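Local coordinates for Mgp-operon protein 3 (Mycoplasma pneumoniae, PDB 6RJ1) that probably takes part in cell adhesion as an extracellular, membrane-anchored surface protein of this human pathogen, at residues A459-Q464 against S702-A707; V466-D471 against D548-A553; T581-D586 against K592-N597. One frame throughout, in Å; residues are numbered along the deposited sequence.

Interaction 1 of 3, residues A459-Q464 against S702-A707; sequences AYLNGQ and SELKSA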
# COMPACT_ATOMS: atom_id res chain seq x y z
N ALA A 459 -2.99 2.75 -16.45
CA ALA A 459 -4.27 3.32 -16.85
C ALA A 459 -4.02 4.31 -17.98
O ALA A 459 -3.02 5.03 -17.97
CB ALA A 459 -4.92 4.04 -15.68
N TYR A 460 -4.93 4.32 -18.97
CA TYR A 460 -4.86 5.23 -20.11
C TYR A 460 -6.03 6.20 -20.05
O TYR A 460 -7.18 5.77 -19.90
CB TYR A 460 -4.83 4.45 -21.45
CG TYR A 460 -4.82 5.34 -22.68
CD1 TYR A 460 -6.00 5.88 -23.19
CD2 TYR A 460 -3.63 5.65 -23.33
CE1 TYR A 460 -5.99 6.70 -24.31
CE2 TYR A 460 -3.61 6.48 -24.45
CZ TYR A 460 -4.80 6.99 -24.94
OH TYR A 460 -4.81 7.80 -26.06
N LEU A 461 -5.74 7.50 -20.17
CA LEU A 461 -6.75 8.55 -20.16
C LEU A 461 -6.40 9.68 -21.13
O LEU A 461 -5.56 10.53 -20.82
CB LEU A 461 -6.98 9.10 -18.73
CG LEU A 461 -8.17 10.06 -18.55
CD1 LEU A 461 -9.49 9.31 -18.57
CD2 LEU A 461 -8.05 10.86 -17.26
N ASN A 462 -7.04 9.66 -22.31
CA ASN A 462 -6.91 10.68 -23.36
C ASN A 462 -5.45 11.07 -23.66
O ASN A 462 -5.02 12.20 -23.37
CB ASN A 462 -7.77 11.91 -23.01
CG ASN A 462 -9.25 11.67 -23.15
OD1 ASN A 462 -9.90 11.06 -22.29
ND2 ASN A 462 -9.83 12.16 -24.24
N GLY A 463 -4.69 10.13 -24.22
CA GLY A 463 -3.29 10.32 -24.61
C GLY A 463 -2.29 10.33 -23.47
O GLY A 463 -1.09 10.51 -23.70
N GLN A 464 -2.78 10.13 -22.24
CA GLN A 464 -1.94 10.11 -21.04
C GLN A 464 -1.96 8.73 -20.42
O GLN A 464 -3.03 8.12 -20.30
CB GLN A 464 -2.39 11.16 -20.00
CG GLN A 464 -2.41 12.58 -20.54
CD GLN A 464 -1.82 13.53 -19.54
OE1 GLN A 464 -0.60 13.66 -19.43
NE2 GLN A 464 -2.68 14.20 -18.79
N SER A 702 -6.23 18.10 -15.60
CA SER A 702 -5.38 19.22 -15.17
C SER A 702 -4.54 18.85 -13.94
O SER A 702 -3.38 19.27 -13.85
CB SER A 702 -6.20 20.49 -14.95
OG SER A 702 -6.79 20.56 -13.66
N GLU A 703 -5.10 18.02 -13.03
CA GLU A 703 -4.39 17.54 -11.84
C GLU A 703 -3.29 16.56 -12.28
O GLU A 703 -2.20 16.57 -11.72
CB GLU A 703 -5.36 16.87 -10.85
CG GLU A 703 -6.26 17.85 -10.11
CD GLU A 703 -7.32 17.22 -9.22
OE1 GLU A 703 -8.12 16.40 -9.74
OE2 GLU A 703 -7.36 17.55 -8.02
N LEU A 704 -3.58 15.74 -13.30
CA LEU A 704 -2.63 14.79 -13.88
C LEU A 704 -1.54 15.53 -14.65
O LEU A 704 -0.38 15.13 -14.57
CB LEU A 704 -3.34 13.79 -14.81
CG LEU A 704 -4.13 12.67 -14.13
CD1 LEU A 704 -5.01 11.95 -15.12
CD2 LEU A 704 -3.22 11.69 -13.41
N LYS A 705 -1.90 16.63 -15.35
CA LYS A 705 -0.97 17.46 -16.12
C LYS A 705 0.03 18.15 -15.21
O LYS A 705 1.18 18.30 -15.60
CB LYS A 705 -1.73 18.49 -16.96
CG LYS A 705 -0.93 19.03 -18.14
CD LYS A 705 -1.76 20.02 -18.91
CE LYS A 705 -0.93 20.70 -19.98
NZ LYS A 705 -1.77 21.44 -20.97
N SER A 706 -0.40 18.53 -13.98
CA SER A 706 0.46 19.15 -12.98
C SER A 706 1.51 18.17 -12.50
O SER A 706 2.65 18.57 -12.28
CB SER A 706 -0.36 19.67 -11.81
OG SER A 706 -1.19 20.74 -12.25
N ALA A 707 1.14 16.88 -12.37
CA ALA A 707 2.04 15.81 -11.95
C ALA A 707 3.09 15.53 -13.02
O ALA A 707 4.25 15.29 -12.68
CB ALA A 707 1.25 14.55 -11.64

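Interaction 2 of 3, residues V466-D471 against D548-A553; sequences VVMGSD and DHLVFA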
# COMPACT_ATOMS: atom_id res chain seq x y z
N VAL A 466 -0.87 6.59 -17.01
CA VAL A 466 -0.54 6.68 -15.60
C VAL A 466 -0.05 5.31 -15.15
O VAL A 466 -0.70 4.31 -15.44
CB VAL A 466 -1.72 7.20 -14.72
CG1 VAL A 466 -1.27 7.45 -13.28
CG2 VAL A 466 -2.32 8.48 -15.32
N VAL A 467 1.12 5.26 -14.50
CA VAL A 467 1.72 4.02 -13.99
C VAL A 467 1.95 4.18 -12.50
O VAL A 467 2.46 5.21 -12.07
CB VAL A 467 3.03 3.62 -14.75
CG1 VAL A 467 3.66 2.36 -14.15
CG2 VAL A 467 2.76 3.43 -16.24
N MET A 468 1.51 3.19 -11.70
CA MET A 468 1.66 3.18 -10.24
C MET A 468 2.23 1.84 -9.76
O MET A 468 2.26 0.87 -10.52
CB MET A 468 0.33 3.53 -9.54
CG MET A 468 -0.05 4.98 -9.67
SD MET A 468 -1.58 5.38 -8.78
CE MET A 468 -1.74 7.12 -9.17
N GLY A 469 2.71 1.83 -8.51
CA GLY A 469 3.35 0.68 -7.88
C GLY A 469 2.41 -0.43 -7.49
O GLY A 469 1.20 -0.34 -7.72
N SER A 470 2.97 -1.49 -6.87
CA SER A 470 2.21 -2.66 -6.43
C SER A 470 1.54 -2.45 -5.08
O SER A 470 1.81 -1.47 -4.39
CB SER A 470 3.08 -3.92 -6.44
OG SER A 470 4.05 -3.94 -5.40
N ASP A 471 0.64 -3.38 -4.73
CA ASP A 471 -0.08 -3.38 -3.45
C ASP A 471 0.68 -4.10 -2.34
O ASP A 471 0.24 -4.06 -1.19
CB ASP A 471 -1.50 -3.98 -3.60
CG ASP A 471 -1.66 -5.21 -4.50
OD1 ASP A 471 -0.83 -6.14 -4.39
OD2 ASP A 471 -2.63 -5.24 -5.30
N ASP A 548 -14.03 10.20 -17.94
CA ASP A 548 -12.85 11.00 -18.31
C ASP A 548 -11.97 11.41 -17.10
O ASP A 548 -11.23 12.39 -17.16
CB ASP A 548 -13.23 12.23 -19.17
CG ASP A 548 -13.89 11.90 -20.50
OD1 ASP A 548 -13.39 11.00 -21.21
OD2 ASP A 548 -14.91 12.55 -20.83
N HIS A 549 -12.03 10.62 -16.02
CA HIS A 549 -11.30 10.86 -14.79
C HIS A 549 -10.62 9.60 -14.29
O HIS A 549 -11.12 8.49 -14.52
CB HIS A 549 -12.26 11.36 -13.70
CG HIS A 549 -12.65 12.80 -13.84
ND1 HIS A 549 -13.51 13.22 -14.84
CD2 HIS A 549 -12.31 13.86 -13.08
CE1 HIS A 549 -13.64 14.53 -14.68
NE2 HIS A 549 -12.94 14.96 -13.63
N LEU A 550 -9.50 9.78 -13.57
CA LEU A 550 -8.75 8.69 -12.96
C LEU A 550 -9.19 8.51 -11.50
O LEU A 550 -9.29 9.47 -10.75
CB LEU A 550 -7.23 8.93 -13.03
CG LEU A 550 -6.35 7.85 -12.38
CD1 LEU A 550 -6.08 6.70 -13.33
CD2 LEU A 550 -5.06 8.43 -11.84
N VAL A 551 -9.45 7.27 -11.12
CA VAL A 551 -9.82 6.90 -9.77
C VAL A 551 -8.72 5.98 -9.23
O VAL A 551 -8.21 5.13 -9.96
CB VAL A 551 -11.24 6.27 -9.77
CG1 VAL A 551 -11.51 5.53 -8.47
CG2 VAL A 551 -12.30 7.33 -10.00
N PHE A 552 -8.30 6.19 -7.98
CA PHE A 552 -7.27 5.38 -7.34
C PHE A 552 -7.59 5.15 -5.86
O PHE A 552 -8.40 5.87 -5.26
CB PHE A 552 -5.87 6.02 -7.52
CG PHE A 552 -5.56 7.12 -6.53
CD1 PHE A 552 -6.06 8.41 -6.71
CD2 PHE A 552 -4.81 6.85 -5.38
CE1 PHE A 552 -5.80 9.41 -5.77
CE2 PHE A 552 -4.57 7.85 -4.44
CZ PHE A 552 -5.07 9.12 -4.64
N ALA A 553 -6.92 4.16 -5.27
CA ALA A 553 -7.00 3.78 -3.86
C ALA A 553 -5.70 3.11 -3.48
O ALA A 553 -5.11 2.38 -4.28
CB ALA A 553 -8.17 2.84 -3.61

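Interaction 3 of 3, residues T581-D586 against K592-N597; sequences TTAGLD and KALVEN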
# COMPACT_ATOMS: atom_id res chain seq x y z
N THR A 581 -2.21 7.71 17.34
CA THR A 581 -2.97 8.94 17.09
C THR A 581 -4.48 8.72 17.23
O THR A 581 -5.26 9.47 16.64
CB THR A 581 -2.62 9.54 15.75
OG1 THR A 581 -2.93 8.61 14.71
CG2 THR A 581 -1.18 10.00 15.67
N THR A 582 -4.88 7.71 18.01
CA THR A 582 -6.29 7.39 18.23
C THR A 582 -6.98 8.51 19.00
O THR A 582 -6.43 9.00 19.98
CB THR A 582 -6.40 6.02 18.91
OG1 THR A 582 -5.72 5.06 18.10
CG2 THR A 582 -7.85 5.58 19.13
N ALA A 583 -8.17 8.92 18.53
CA ALA A 583 -9.00 9.95 19.15
C ALA A 583 -9.29 9.59 20.60
O ALA A 583 -9.52 8.42 20.90
CB ALA A 583 -10.31 10.07 18.38
N GLY A 584 -9.25 10.59 21.47
CA GLY A 584 -9.49 10.43 22.91
C GLY A 584 -10.85 9.85 23.26
O GLY A 584 -11.78 9.92 22.46
N LEU A 585 -10.96 9.26 24.47
CA LEU A 585 -12.20 8.66 24.96
C LEU A 585 -13.32 9.70 25.12
O LEU A 585 -14.49 9.39 24.94
CB LEU A 585 -11.97 7.94 26.30
CG LEU A 585 -11.23 6.61 26.22
CD1 LEU A 585 -10.78 6.16 27.60
CD2 LEU A 585 -12.08 5.53 25.58
N ASP A 586 -12.92 10.94 25.41
CA ASP A 586 -13.76 12.11 25.63
C ASP A 586 -14.04 12.92 24.34
O ASP A 586 -14.50 14.06 24.43
CB ASP A 586 -13.10 13.02 26.68
CG ASP A 586 -11.76 13.58 26.26
OD1 ASP A 586 -10.92 12.81 25.72
OD2 ASP A 586 -11.53 14.78 26.48
N LYS A 592 -16.70 13.87 11.93
CA LYS A 592 -15.78 15.01 11.88
C LYS A 592 -15.13 15.33 13.22
O LYS A 592 -13.93 15.60 13.24
CB LYS A 592 -16.42 16.27 11.28
CG LYS A 592 -15.38 17.19 10.63
CD LYS A 592 -16.00 18.34 9.84
CE LYS A 592 -15.19 18.70 8.61
NZ LYS A 592 -15.30 17.67 7.53
N ALA A 593 -15.89 15.28 14.32
CA ALA A 593 -15.33 15.57 15.64
C ALA A 593 -14.28 14.53 16.03
O ALA A 593 -13.26 14.90 16.61
CB ALA A 593 -16.43 15.63 16.68
N LEU A 594 -14.53 13.25 15.69
CA LEU A 594 -13.62 12.14 15.99
C LEU A 594 -12.31 12.24 15.23
O LEU A 594 -11.25 12.07 15.83
CB LEU A 594 -14.28 10.78 15.71
CG LEU A 594 -15.36 10.30 16.68
CD1 LEU A 594 -16.11 9.13 16.09
CD2 LEU A 594 -14.79 9.91 18.01
N VAL A 595 -12.38 12.53 13.92
CA VAL A 595 -11.19 12.62 13.07
C VAL A 595 -10.39 13.91 13.34
O VAL A 595 -9.18 13.93 13.13
CB VAL A 595 -11.48 12.40 11.56
CG1 VAL A 595 -12.03 11.00 11.32
CG2 VAL A 595 -12.41 13.46 10.98
N GLU A 596 -11.07 14.97 13.82
CA GLU A 596 -10.40 16.23 14.14
C GLU A 596 -9.93 16.28 15.61
O GLU A 596 -9.35 17.28 16.01
CB GLU A 596 -11.26 17.45 13.77
CG GLU A 596 -11.45 17.64 12.27
CD GLU A 596 -12.18 18.90 11.83
OE1 GLU A 596 -11.68 19.56 10.89
OE2 GLU A 596 -13.24 19.21 12.40
N ASN A 597 -10.17 15.20 16.40
CA ASN A 597 -9.73 15.12 17.80
C ASN A 597 -8.23 15.27 17.90
O ASN A 597 -7.48 14.70 17.12
CB ASN A 597 -10.21 13.84 18.47
CG ASN A 597 -9.90 13.79 19.95
OD1 ASN A 597 -8.92 13.18 20.37
ND2 ASN A 597 -10.72 14.41 20.77

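Interaction 1 of 3, residues A459-Q464 against S702-A707
L461 and L704 meet through their methyl ends, CD2 of L461 lying 3.9 Å from CD1 of L704, and the two side chains cross at about a right angle. L461 reaches across because its CG stands anti to the backbone N (chi1 -170°), which carries the branched end out from the strand toward the helix. L704 fills the inner side of the contact: it also packs on V466, V480 and L550. Leucine suits both places, since its branched, wholly apolar end packs between helix and sheet and brings no polar atom that would need a partner. Beside this pair Q464 slides past L704 in the opposite direction, and its NE2 comes to 4.1 Å from CB of L704. A bend at chi2 (-137°) turns the glutamine amide as it nears the helix, while OE1 accepts a weak hydrogen bond from R708 one turn further on.

L461 and Q464 are the ends of a type I' turn, the tight reversal of a two-residue beta hairpin, joining strand 457-461 to strand 464-468. The backbone bond from L461 N to Q464 O measures 2.8 Å, and Q464 N returns one to L461 O at 3.1 Å. N462 and G463 take the two corners, where positive phi angles are needed; asparagine and glycine are the classic pair for them.

Outward, the contact becomes loose. The amide NE2 of Q464 is 4.3 Å from the backbone N of K705, and this lysine gives the interface little beyond the root of its side chain. Fully extended, the chain leads its ammonium group away into solvent, a place that suits a long, charged residue on the outer side of the helix.

Interaction 2 of 3, residues V466-D471 against D548-A553
V466 and M468 both send apolar groups to L550, whose CD2 lies 4.2 Å from CG1 of V466, the two side chains reaching toward each other tip to tip, and 4.5 Å from CE of M468. In V466 it is CG1 that stands anti to the backbone N (chi1 -172°), and L550 CG is likewise anti to its own N, which brings CG1 of the valine and CD2 of the leucine end to end between the sheets. M468 needs length more than branching: its chain is extended through SD, bringing the terminal methyl to the leucine. F552 turns its CB toward the same side but approaches the methionine only distantly.

Hydrogen bonding takes no part between the strands, whose CA atoms stay 8.9 Å apart even at V466 and L550. Each strand instead pairs within its own sheet, V466 with A459 and L550 with V699. L543 packs against both V466 and L550, and I540 against M468, widening the apolar layer.

The two strands run in nearly the same direction, with alternate residues facing inward. Such face-to-face packing of twisted sheets is consistent with the beta-propeller clan to which the MgpC adhesin family belongs.

Interaction 3 of 3, residues T581-D586 against K592-N597
The side-chain amide of N597 presents one face to A583 and G584. Over that face G584 N donates a hydrogen bond to OD1 of N597, 2.8 Å long and nearly straight at the hydrogen (171°), although the donor stands 59° out of the amide plane. CA of A583 lies above the same face, 3.5 Å from OD1, and the peptide joining the two residues is steeply inclined to the amide. ND2 is hydrogen-bonded to S622, and OD1 also accepts from the backbone N of A599, closing an Asx turn. N597 reaches the loop because its CG is anti to the backbone N (chi1 -174°).

On the same face, nearer the root of the side chain, CB of A583 sits 3.8 Å from CB of N597 and 3.4 Å from the carbonyl O of L594, in the last turn of helix 591-595. CD2 of L594 lies 4.5 Å from CB of A583. The small side chain of alanine lets the loop lie against the helix end, and glycine adds no side chain beside the amide. The D586 carboxylate shares S622 with N597.

Asparagine serves here as a polar junction: with its oxygen gripped by two backbone N-H groups and its nitrogen by a hydroxyl, the buried amide is probably fixed in its rotation, tying the loop to the end of the helix.

Interactions 1 and 2 adjoin, their centres 11 Å apart, and pack on the same face of one hairpin, helix 701-712 at its turn end and strand 549-563 further along. They touch directly, CB of A459 lying 3.7 Å from CD1 of L550. Interaction 2 is wholly buried and apolar; interaction 1 is buried for the most part but opens to solvent at K705. Interaction 3 stands apart, its nearest atoms about 17 Å from either of the others. It is buried yet polar, since it joins a loop to a nearby helix end, where backbone groups need partners, whereas the first two bring together elements distant in sequence through side-chain packing.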